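Local atomic coordinates of Serine/threonine-protein kinase Tel1 (Chaetomium thermophilum, PDB entry 6SKY), a protein that probably acts as a DNA damage sensor, a serine/threonine protein kinase that uses ATP to phosphorylate Ser-Gln and Thr-Gln sites in checkpoint signalling. Residues C2377-L2382 with K2416-K2421; V2291-A2296 with D2392-R2397; L2383-S2388 with T2424-L2429. All coordinates share one frame; numbering follows the deposited sequence.

Contact 1 of 3, residues C2377-L2382 with K2416-K2421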
loop_
_atom_site.group_PDB
_atom_site.type_symbol
_atom_site.label_atom_id
_atom_site.label_comp_id
_atom_site.label_asym_id
_atom_site.label_seq_id
_atom_site.Cartn_x
_atom_site.Cartn_y
_atom_site.Cartn_z
ATOM N N CYS A 2377 -8.666 34.272 0.360
ATOM C CA CYS A 2377 -7.521 33.589 -0.229
ATOM C C CYS A 2377 -6.382 34.559 -0.496
ATOM O O CYS A 2377 -5.237 34.314 -0.103
ATOM C CB CYS A 2377 -7.954 32.892 -1.517
ATOM S SG CYS A 2377 -6.755 31.780 -2.228
ATOM N N ILE A 2378 -6.677 35.675 -1.161
ATOM C CA ILE A 2378 -5.612 36.616 -1.494
ATOM C C ILE A 2378 -5.023 37.228 -0.232
ATOM O O ILE A 2378 -3.794 37.323 -0.082
ATOM C CB ILE A 2378 -6.131 37.690 -2.462
ATOM C CG1 ILE A 2378 -6.160 37.140 -3.879
ATOM C CG2 ILE A 2378 -5.259 38.908 -2.420
ATOM C CD1 ILE A 2378 -6.647 38.114 -4.880
ATOM N N GLU A 2379 -5.879 37.634 0.705
ATOM C CA GLU A 2379 -5.390 38.268 1.919
ATOM C C GLU A 2379 -4.497 37.335 2.718
ATOM O O GLU A 2379 -3.445 37.751 3.210
ATOM C CB GLU A 2379 -6.565 38.731 2.763
ATOM C CG GLU A 2379 -6.202 39.075 4.171
ATOM C CD GLU A 2379 -7.407 39.473 4.979
ATOM O OE1 GLU A 2379 -8.497 39.611 4.390
ATOM O OE2 GLU A 2379 -7.272 39.646 6.203
ATOM N N ASN A 2380 -4.881 36.067 2.849
ATOM C CA ASN A 2380 -4.078 35.162 3.654
ATOM C C ASN A 2380 -2.817 34.706 2.939
ATOM O O ASN A 2380 -1.822 34.435 3.603
ATOM C CB ASN A 2380 -4.906 33.963 4.083
ATOM C CG ASN A 2380 -5.945 34.317 5.102
ATOM O OD1 ASN A 2380 -5.637 34.815 6.172
ATOM N ND2 ASN A 2380 -7.189 34.070 4.772
ATOM N N TYR A 2381 -2.809 34.634 1.608
ATOM C CA TYR A 2381 -1.543 34.407 0.913
ATOM C C TYR A 2381 -0.567 35.537 1.188
ATOM O O TYR A 2381 0.608 35.303 1.490
ATOM C CB TYR A 2381 -1.771 34.266 -0.588
ATOM C CG TYR A 2381 -2.016 32.858 -1.031
ATOM C CD1 TYR A 2381 -1.276 31.822 -0.524
ATOM C CD2 TYR A 2381 -3.004 32.563 -1.944
ATOM C CE1 TYR A 2381 -1.503 30.543 -0.917
ATOM C CE2 TYR A 2381 -3.236 31.286 -2.339
ATOM C CZ TYR A 2381 -2.482 30.279 -1.824
ATOM O OH TYR A 2381 -2.710 28.990 -2.216
ATOM N N LEU A 2382 -1.043 36.778 1.105
ATOM C CA LEU A 2382 -0.150 37.903 1.344
ATOM C C LEU A 2382 0.316 37.956 2.792
ATOM O O LEU A 2382 1.468 38.302 3.059
ATOM C CB LEU A 2382 -0.831 39.206 0.955
ATOM C CG LEU A 2382 -0.905 39.414 -0.544
ATOM C CD1 LEU A 2382 -1.584 40.707 -0.823
ATOM C CD2 LEU A 2382 0.476 39.401 -1.126
ATOM N N LYS A 2416 -4.085 45.913 -2.780
ATOM C CA LYS A 2416 -3.638 47.248 -2.414
ATOM C C LYS A 2416 -3.451 47.364 -0.918
ATOM O O LYS A 2416 -2.501 47.997 -0.448
ATOM C CB LYS A 2416 -4.641 48.287 -2.894
ATOM C CG LYS A 2416 -4.355 49.666 -2.359
ATOM C CD LYS A 2416 -5.443 50.640 -2.723
ATOM C CE LYS A 2416 -5.167 51.994 -2.116
ATOM N NZ LYS A 2416 -6.221 52.972 -2.470
ATOM N N LYS A 2417 -4.340 46.744 -0.150
ATOM C CA LYS A 2417 -4.259 46.882 1.295
ATOM C C LYS A 2417 -3.073 46.121 1.875
ATOM O O LYS A 2417 -2.433 46.598 2.815
ATOM C CB LYS A 2417 -5.563 46.418 1.927
ATOM C CG LYS A 2417 -5.702 46.785 3.375
ATOM C CD LYS A 2417 -7.046 46.356 3.900
ATOM C CE LYS A 2417 -7.125 46.532 5.397
ATOM N NZ LYS A 2417 -8.417 46.017 5.919
ATOM N N TRP A 2418 -2.755 44.940 1.340
ATOM C CA TRP A 2418 -1.782 44.077 2.010
ATOM C C TRP A 2418 -0.455 43.883 1.286
ATOM O O TRP A 2418 0.388 43.145 1.794
ATOM C CB TRP A 2418 -2.396 42.700 2.278
ATOM C CG TRP A 2418 -3.540 42.760 3.206
ATOM C CD1 TRP A 2418 -4.853 42.657 2.888
ATOM C CD2 TRP A 2418 -3.483 42.973 4.612
ATOM N NE1 TRP A 2418 -5.624 42.778 4.011
ATOM C CE2 TRP A 2418 -4.800 42.976 5.085
ATOM C CE3 TRP A 2418 -2.442 43.160 5.520
ATOM C CZ2 TRP A 2418 -5.106 43.156 6.420
ATOM C CZ3 TRP A 2418 -2.747 43.337 6.841
ATOM C CH2 TRP A 2418 -4.066 43.335 7.281
ATOM N N ILE A 2419 -0.222 44.519 0.138
ATOM C CA ILE A 2419 0.958 44.173 -0.651
ATOM C C ILE A 2419 2.248 44.781 -0.112
ATOM O O ILE A 2419 3.324 44.225 -0.346
ATOM C CB ILE A 2419 0.752 44.591 -2.116
ATOM C CG1 ILE A 2419 1.837 44.017 -3.023
ATOM C CG2 ILE A 2419 0.752 46.085 -2.240
ATOM C CD1 ILE A 2419 1.761 42.548 -3.228
ATOM N N ASN A 2420 2.185 45.885 0.618
ATOM C CA ASN A 2420 3.407 46.585 0.991
ATOM C C ASN A 2420 4.129 45.968 2.176
ATOM O O ASN A 2420 5.147 46.515 2.604
ATOM C CB ASN A 2420 3.102 48.045 1.296
ATOM C CG ASN A 2420 2.735 48.818 0.067
ATOM O OD1 ASN A 2420 3.600 49.208 -0.709
ATOM N ND2 ASN A 2420 1.445 49.041 -0.127
ATOM N N LYS A 2421 3.645 44.856 2.711
ATOM C CA LYS A 2421 4.263 44.234 3.869
ATOM C C LYS A 2421 5.048 42.990 3.516
ATOM O O LYS A 2421 5.704 42.419 4.389
ATOM C CB LYS A 2421 3.199 43.905 4.908
ATOM C CG LYS A 2421 2.462 45.132 5.369
ATOM C CD LYS A 2421 1.206 44.792 6.121
ATOM C CE LYS A 2421 0.389 46.041 6.351
ATOM N NZ LYS A 2421 -0.794 45.774 7.203
#
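Glu2379 sets its CG methylene over one face of the five-membered ring of Trp2418, and this aliphatic part makes the touch. Glu2379 CG comes 3.8 Å from Trp2418 NE1, and it stands 28° off the normal of the five-membered ring, a CH-pi contact. Beyond CG the chain passes out over the NE1 side of the indole, so that Glu2379 OE2 stands 4.1 Å from Trp2418 CZ2, beyond the rim. The carboxylate is turned nearly parallel to the indole, 15° between the planes, but displaced past its edge; no hydrogen bond joins the two. Replacing Glu2379 by an alanine removes CG and the carboxylate, which would probably leave the five-membered ring without its CH-pi partner on this face. Beside the ring, Leu2382 divides its two methyls: CD1 rests 3.8 Å from Trp2418 CB, while CD2 meets Ile2419 CD1 at 4.0 Å.

Together these residues join the long helix 2348-2387 to the C-terminal end of helix 2409-2418, with the short helix 2394-2404 between them in sequence. It is plain helix-to-helix packing within the FAT region, built in the manner of an alpha solenoid, where each helix lies against neighbours close in the chain.

What positions the first shell is partly torsional. Glu2379 has CG anti to its own N (chi1 165°) and stays extended beyond it, which brings CG over the five-membered ring and carries the carboxylate out past NE1. On the opposite face of the ring, Lys2417 CG sits 4.1 Å above the plane, offset toward the rim, so aliphatic carbon borders the indole from both sides. Glu2379 also touches Val2414, and the preceding residue, Ile2378, packs on Ala2411, Val2414 and Val2415, extending the apolar seam along helix 2409-2418.

Contact 2 of 3, residues V2291-A2296 with D2392-R2397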
loop_
_atom_site.group_PDB
_atom_site.type_symbol
_atom_site.label_atom_id
_atom_site.label_comp_id
_atom_site.label_asym_id
_atom_site.label_seq_id
_atom_site.Cartn_x
_atom_site.Cartn_y
_atom_site.Cartn_z
ATOM N N VAL A 2291 -0.753 29.163 10.332
ATOM C CA VAL A 2291 -2.195 29.402 10.352
ATOM C C VAL A 2291 -2.659 30.070 9.061
ATOM O O VAL A 2291 -3.673 29.678 8.466
ATOM C CB VAL A 2291 -2.573 30.235 11.588
ATOM C CG1 VAL A 2291 -4.027 30.551 11.579
ATOM C CG2 VAL A 2291 -2.226 29.489 12.831
ATOM N N PHE A 2292 -1.926 31.083 8.604
ATOM C CA PHE A 2292 -2.337 31.830 7.421
ATOM C C PHE A 2292 -2.218 30.991 6.162
ATOM O O PHE A 2292 -3.081 31.066 5.285
ATOM C CB PHE A 2292 -1.499 33.092 7.284
ATOM C CG PHE A 2292 -1.780 34.119 8.319
ATOM C CD1 PHE A 2292 -3.060 34.368 8.726
ATOM C CD2 PHE A 2292 -0.756 34.847 8.879
ATOM C CE1 PHE A 2292 -3.315 35.313 9.673
ATOM C CE2 PHE A 2292 -1.012 35.788 9.825
ATOM C CZ PHE A 2292 -2.291 36.023 10.220
ATOM N N HIS A 2293 -1.165 30.190 6.045
ATOM C CA HIS A 2293 -1.062 29.312 4.890
ATOM C C HIS A 2293 -2.167 28.270 4.890
ATOM O O HIS A 2293 -2.740 27.968 3.839
ATOM C CB HIS A 2293 0.299 28.639 4.864
ATOM C CG HIS A 2293 0.495 27.736 3.694
ATOM N ND1 HIS A 2293 0.729 28.208 2.424
ATOM C CD2 HIS A 2293 0.483 26.388 3.600
ATOM C CE1 HIS A 2293 0.859 27.189 1.596
ATOM N NE2 HIS A 2293 0.709 26.074 2.284
ATOM N N GLN A 2294 -2.475 27.704 6.056
ATOM C CA GLN A 2294 -3.597 26.786 6.185
ATOM C C GLN A 2294 -4.877 27.396 5.639
ATOM O O GLN A 2294 -5.568 26.798 4.808
ATOM C CB GLN A 2294 -3.773 26.430 7.657
ATOM C CG GLN A 2294 -4.595 25.214 7.923
ATOM C CD GLN A 2294 -3.901 23.983 7.470
ATOM O OE1 GLN A 2294 -2.766 23.719 7.858
ATOM N NE2 GLN A 2294 -4.561 23.218 6.620
ATOM N N PHE A 2295 -5.205 28.596 6.103
ATOM C CA PHE A 2295 -6.465 29.208 5.709
ATOM C C PHE A 2295 -6.475 29.575 4.231
ATOM O O PHE A 2295 -7.496 29.414 3.555
ATOM C CB PHE A 2295 -6.730 30.429 6.573
ATOM C CG PHE A 2295 -8.162 30.804 6.647
ATOM C CD1 PHE A 2295 -9.133 29.945 6.207
ATOM C CD2 PHE A 2295 -8.539 32.020 7.139
ATOM C CE1 PHE A 2295 -10.451 30.293 6.267
ATOM C CE2 PHE A 2295 -9.854 32.368 7.199
ATOM C CZ PHE A 2295 -10.808 31.507 6.764
ATOM N N ALA A 2296 -5.354 30.068 3.706
ATOM C CA ALA A 2296 -5.298 30.430 2.293
ATOM C C ALA A 2296 -5.455 29.213 1.397
ATOM O O ALA A 2296 -6.178 29.261 0.401
ATOM C CB ALA A 2296 -3.990 31.141 1.990
ATOM N N ASP A 2392 7.183 29.718 0.578
ATOM C CA ASP A 2392 7.577 30.769 -0.341
ATOM C C ASP A 2392 7.156 30.517 -1.773
ATOM O O ASP A 2392 7.298 31.419 -2.603
ATOM C CB ASP A 2392 9.094 30.984 -0.300
ATOM C CG ASP A 2392 9.508 31.932 0.794
ATOM O OD1 ASP A 2392 8.615 32.454 1.488
ATOM O OD2 ASP A 2392 10.723 32.159 0.959
ATOM N N ASN A 2393 6.652 29.334 -2.096
ATOM C CA ASN A 2393 5.984 29.151 -3.372
ATOM C C ASN A 2393 4.555 29.657 -3.341
ATOM O O ASN A 2393 3.838 29.500 -4.331
ATOM C CB ASN A 2393 6.011 27.682 -3.774
ATOM C CG ASN A 2393 7.385 27.087 -3.656
ATOM O OD1 ASN A 2393 8.280 27.408 -4.434
ATOM N ND2 ASN A 2393 7.568 26.218 -2.674
ATOM N N ASP A 2394 4.126 30.234 -2.223
ATOM C CA ASP A 2394 2.891 30.992 -2.174
ATOM C C ASP A 2394 2.982 32.279 -2.966
ATOM O O ASP A 2394 1.949 32.885 -3.245
ATOM C CB ASP A 2394 2.529 31.307 -0.728
ATOM C CG ASP A 2394 2.080 30.087 0.034
ATOM O OD1 ASP A 2394 1.302 30.236 0.997
ATOM O OD2 ASP A 2394 2.488 28.972 -0.343
ATOM N N ALA A 2395 4.185 32.711 -3.331
ATOM C CA ALA A 2395 4.319 33.883 -4.181
ATOM C C ALA A 2395 3.900 33.567 -5.604
ATOM O O ALA A 2395 3.214 34.361 -6.246
ATOM C CB ALA A 2395 5.753 34.393 -4.142
ATOM N N LEU A 2396 4.268 32.391 -6.095
ATOM C CA LEU A 2396 3.867 31.972 -7.429
ATOM C C LEU A 2396 2.364 31.754 -7.509
ATOM O O LEU A 2396 1.718 32.146 -8.489
ATOM C CB LEU A 2396 4.623 30.701 -7.793
ATOM C CG LEU A 2396 4.946 30.436 -9.247
ATOM C CD1 LEU A 2396 5.547 31.664 -9.845
ATOM C CD2 LEU A 2396 5.917 29.308 -9.313
ATOM N N ARG A 2397 1.785 31.153 -6.474
ATOM C CA ARG A 2397 0.348 30.917 -6.458
ATOM C C ARG A 2397 -0.422 32.216 -6.284
ATOM O O ARG A 2397 -1.435 32.435 -6.957
ATOM C CB ARG A 2397 -0.002 29.921 -5.360
ATOM C CG ARG A 2397 -1.472 29.612 -5.264
ATOM C CD ARG A 2397 -2.066 29.280 -6.609
ATOM N NE ARG A 2397 -3.519 29.370 -6.582
ATOM C CZ ARG A 2397 -4.285 29.428 -7.664
ATOM N NH1 ARG A 2397 -5.599 29.511 -7.542
ATOM N NH2 ARG A 2397 -3.739 29.412 -8.866
#
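His2293 and Asp2394 meet edge on, the carboxylate lying beside the imidazole and not above it. His2293 ND1 donates its N-H to Asp2394 OD1 across 2.5 Å, a length not to be taken as a measure of strength at this resolution. The bond is bent, with an angle of 145° at the hydrogen. Asp2394 OD1 lies in the ring plane and accepts the N-H on its syn lone pair, the side that faces the other oxygen. Asp2394 OD2 lies near His2293 CE1, tilted out of the ring plane, and its approach to ND1 is too poorly angled to count as a bond. The two flat groups, 28° apart, are nearly coplanar, so the carboxylate faces the ND1-CE1 edge with a modest tilt.

The imidazole reaches across because CG is anti to the backbone N of His2293 (chi1 -179°), carrying the ring out from its helix. Such a His-carboxylate hydrogen bond would be expected to favour a protonated imidazole. It probably helps to hold the rotation of the ring, which stacks in addition with that of His2391.

In the fold, this polar link ties helix 2286-2303 to the first turn of helix 2394-2404. Tyr2381 and Ser2384 of helix 2348-2387 touch Asp2394 as well, and Arg2397 forms a salt bridge back to Asp2300. Behind His2293, Phe2295 packs on Leu2272 and Leu2276 of helix 2264-2279, while Leu2396 reaches Ile2838 and Ser2841 on helix 2832-2843.

Contact 3 of 3, residues L2383-S2388 with T2424-L2429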
loop_
_atom_site.group_PDB
_atom_site.type_symbol
_atom_site.label_atom_id
_atom_site.label_comp_id
_atom_site.label_asym_id
_atom_site.label_seq_id
_atom_site.Cartn_x
_atom_site.Cartn_y
_atom_site.Cartn_z
ATOM N N LEU A 2383 -0.556 37.626 3.743
ATOM C CA LEU A 2383 -0.133 37.615 5.138
ATOM C C LEU A 2383 0.847 36.488 5.413
ATOM O O LEU A 2383 1.767 36.647 6.216
ATOM C CB LEU A 2383 -1.337 37.497 6.059
ATOM C CG LEU A 2383 -2.238 38.714 6.178
ATOM C CD1 LEU A 2383 -3.394 38.396 7.075
ATOM C CD2 LEU A 2383 -1.472 39.878 6.718
ATOM N N SER A 2384 0.669 35.340 4.768
ATOM C CA SER A 2384 1.576 34.226 4.982
ATOM C C SER A 2384 2.946 34.485 4.387
ATOM O O SER A 2384 3.946 33.999 4.921
ATOM C CB SER A 2384 0.992 32.961 4.384
ATOM O OG SER A 2384 2.019 32.133 3.896
ATOM N N LEU A 2385 3.019 35.214 3.273
ATOM C CA LEU A 2385 4.326 35.551 2.717
ATOM C C LEU A 2385 5.078 36.525 3.604
ATOM O O LEU A 2385 6.307 36.471 3.677
ATOM C CB LEU A 2385 4.175 36.142 1.324
ATOM C CG LEU A 2385 3.877 35.166 0.203
ATOM C CD1 LEU A 2385 3.547 35.921 -1.052
ATOM C CD2 LEU A 2385 5.068 34.284 -0.004
ATOM N N ALA A 2386 4.367 37.417 4.280
ATOM C CA ALA A 2386 4.986 38.443 5.099
ATOM C C ALA A 2386 5.386 37.960 6.480
ATOM O O ALA A 2386 6.024 38.716 7.214
ATOM C CB ALA A 2386 4.036 39.625 5.249
ATOM N N ALA A 2387 5.032 36.735 6.857
ATOM C CA ALA A 2387 5.217 36.251 8.217
ATOM C C ALA A 2387 6.442 35.364 8.373
ATOM O O ALA A 2387 7.255 35.596 9.265
ATOM C CB ALA A 2387 3.967 35.501 8.677
ATOM N N SER A 2388 6.601 34.352 7.531
ATOM C CA SER A 2388 7.716 33.429 7.669
ATOM C C SER A 2388 8.237 33.050 6.292
ATOM O O SER A 2388 7.688 33.450 5.265
ATOM C CB SER A 2388 7.305 32.181 8.454
ATOM O OG SER A 2388 6.442 31.361 7.688
ATOM N N THR A 2424 10.262 42.220 -0.864
ATOM C CA THR A 2424 10.306 42.079 -2.311
ATOM C C THR A 2424 11.215 40.955 -2.768
ATOM O O THR A 2424 11.239 40.657 -3.960
ATOM C CB THR A 2424 10.742 43.385 -2.961
ATOM O OG1 THR A 2424 11.862 43.916 -2.255
ATOM C CG2 THR A 2424 9.621 44.380 -2.920
ATOM N N ARG A 2425 11.959 40.325 -1.867
ATOM C CA ARG A 2425 12.774 39.190 -2.269
ATOM C C ARG A 2425 11.942 37.956 -2.561
ATOM O O ARG A 2425 12.479 36.980 -3.091
ATOM C CB ARG A 2425 13.800 38.869 -1.192
ATOM C CG ARG A 2425 13.197 38.340 0.071
ATOM C CD ARG A 2425 14.253 37.925 1.051
ATOM N NE ARG A 2425 13.682 37.162 2.152
ATOM C CZ ARG A 2425 13.213 37.702 3.269
ATOM N NH1 ARG A 2425 12.711 36.931 4.216
ATOM N NH2 ARG A 2425 13.244 39.012 3.440
ATOM N N LYS A 2426 10.655 37.970 -2.221
ATOM C CA LYS A 2426 9.778 36.860 -2.550
ATOM C C LYS A 2426 9.340 36.902 -4.003
ATOM O O LYS A 2426 9.044 35.857 -4.587
ATOM C CB LYS A 2426 8.553 36.877 -1.649
ATOM C CG LYS A 2426 8.847 37.126 -0.201
ATOM C CD LYS A 2426 9.234 35.867 0.506
ATOM C CE LYS A 2426 9.191 36.086 1.995
ATOM N NZ LYS A 2426 9.326 34.819 2.734
ATOM N N PHE A 2427 9.292 38.088 -4.596
ATOM C CA PHE A 2427 8.907 38.265 -5.984
ATOM C C PHE A 2427 10.093 38.454 -6.910
ATOM O O PHE A 2427 9.896 38.643 -8.107
ATOM C CB PHE A 2427 7.981 39.469 -6.124
ATOM C CG PHE A 2427 6.824 39.453 -5.194
ATOM C CD1 PHE A 2427 5.738 38.647 -5.441
ATOM C CD2 PHE A 2427 6.807 40.259 -4.083
ATOM C CE1 PHE A 2427 4.673 38.632 -4.588
ATOM C CE2 PHE A 2427 5.739 40.246 -3.230
ATOM C CZ PHE A 2427 4.674 39.434 -3.483
ATOM N N ALA A 2428 11.315 38.412 -6.390
ATOM C CA ALA A 2428 12.464 38.828 -7.180
ATOM C C ALA A 2428 12.722 37.899 -8.352
ATOM O O ALA A 2428 13.216 38.344 -9.392
ATOM C CB ALA A 2428 13.702 38.914 -6.297
ATOM N N LEU A 2429 12.402 36.617 -8.216
ATOM C CA LEU A 2429 12.622 35.653 -9.284
ATOM C C LEU A 2429 11.450 35.540 -10.245
ATOM O O LEU A 2429 11.506 34.720 -11.160
ATOM C CB LEU A 2429 12.930 34.272 -8.706
ATOM C CG LEU A 2429 14.305 34.045 -8.080
ATOM C CD1 LEU A 2429 14.469 32.590 -7.689
ATOM C CD2 LEU A 2429 15.405 34.465 -9.025
#
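Two successive turns of the Lys2426 side chain, chi1 -45° and a bend at chi2 of -84°, fold it toward Leu2385 and Ser2388, after which the chain runs extended to its ammonium group. Near the C-terminal end of the long helix it meets backbone oxygens: Lys2426 CE lies 3.4 Å from Leu2385 O, and Lys2426 NZ gives a weak hydrogen bond of 3.3 Å to Ser2388 O. A positive charge among the carbonyls at such an end is likely to be favourable. The stronger partner of this ammonium is Asp2392, in a salt bridge, so the lysine links the helix end to the turn that follows it. Next to this polar group lies an apolar one, where Leu2385 CD1 approaches Phe2427 CZ obliquely at 4.4 Å.

Here the loop after helix 2409-2418 packs against the last turns of helix 2348-2387. A second salt bridge, Arg2425 with Asp2389, runs between the same loop and the turn. Leu2385 also touches Ala2395 on helix 2394-2404, and Phe2427 passes on to Leu2452 and Ile2456 of helix 2444-2459.

In the fold
The three contacts form one compact cluster, contacts 1 and 2 having centres about 11 Å apart and contact 3 lying about 10 Å from each. Their segments alternate along the chain: 2291-2296 comes first, then the consecutive 2377-2382 and 2383-2388, then 2392-2397, 2416-2421 and 2424-2429. Contacts 1 and 3 share helix 2348-2387, and contact 2 joins the helices 2286-2303 and 2394-2404 that flank it. Direct touches connect them, among them Tyr2381 with Arg2397 and Trp2418 with Leu2383. All six segments fall in the FAT sequence range, away from the nucleotide and magnesium sites, illustrating how interleaved local contacts build a helical scaffold.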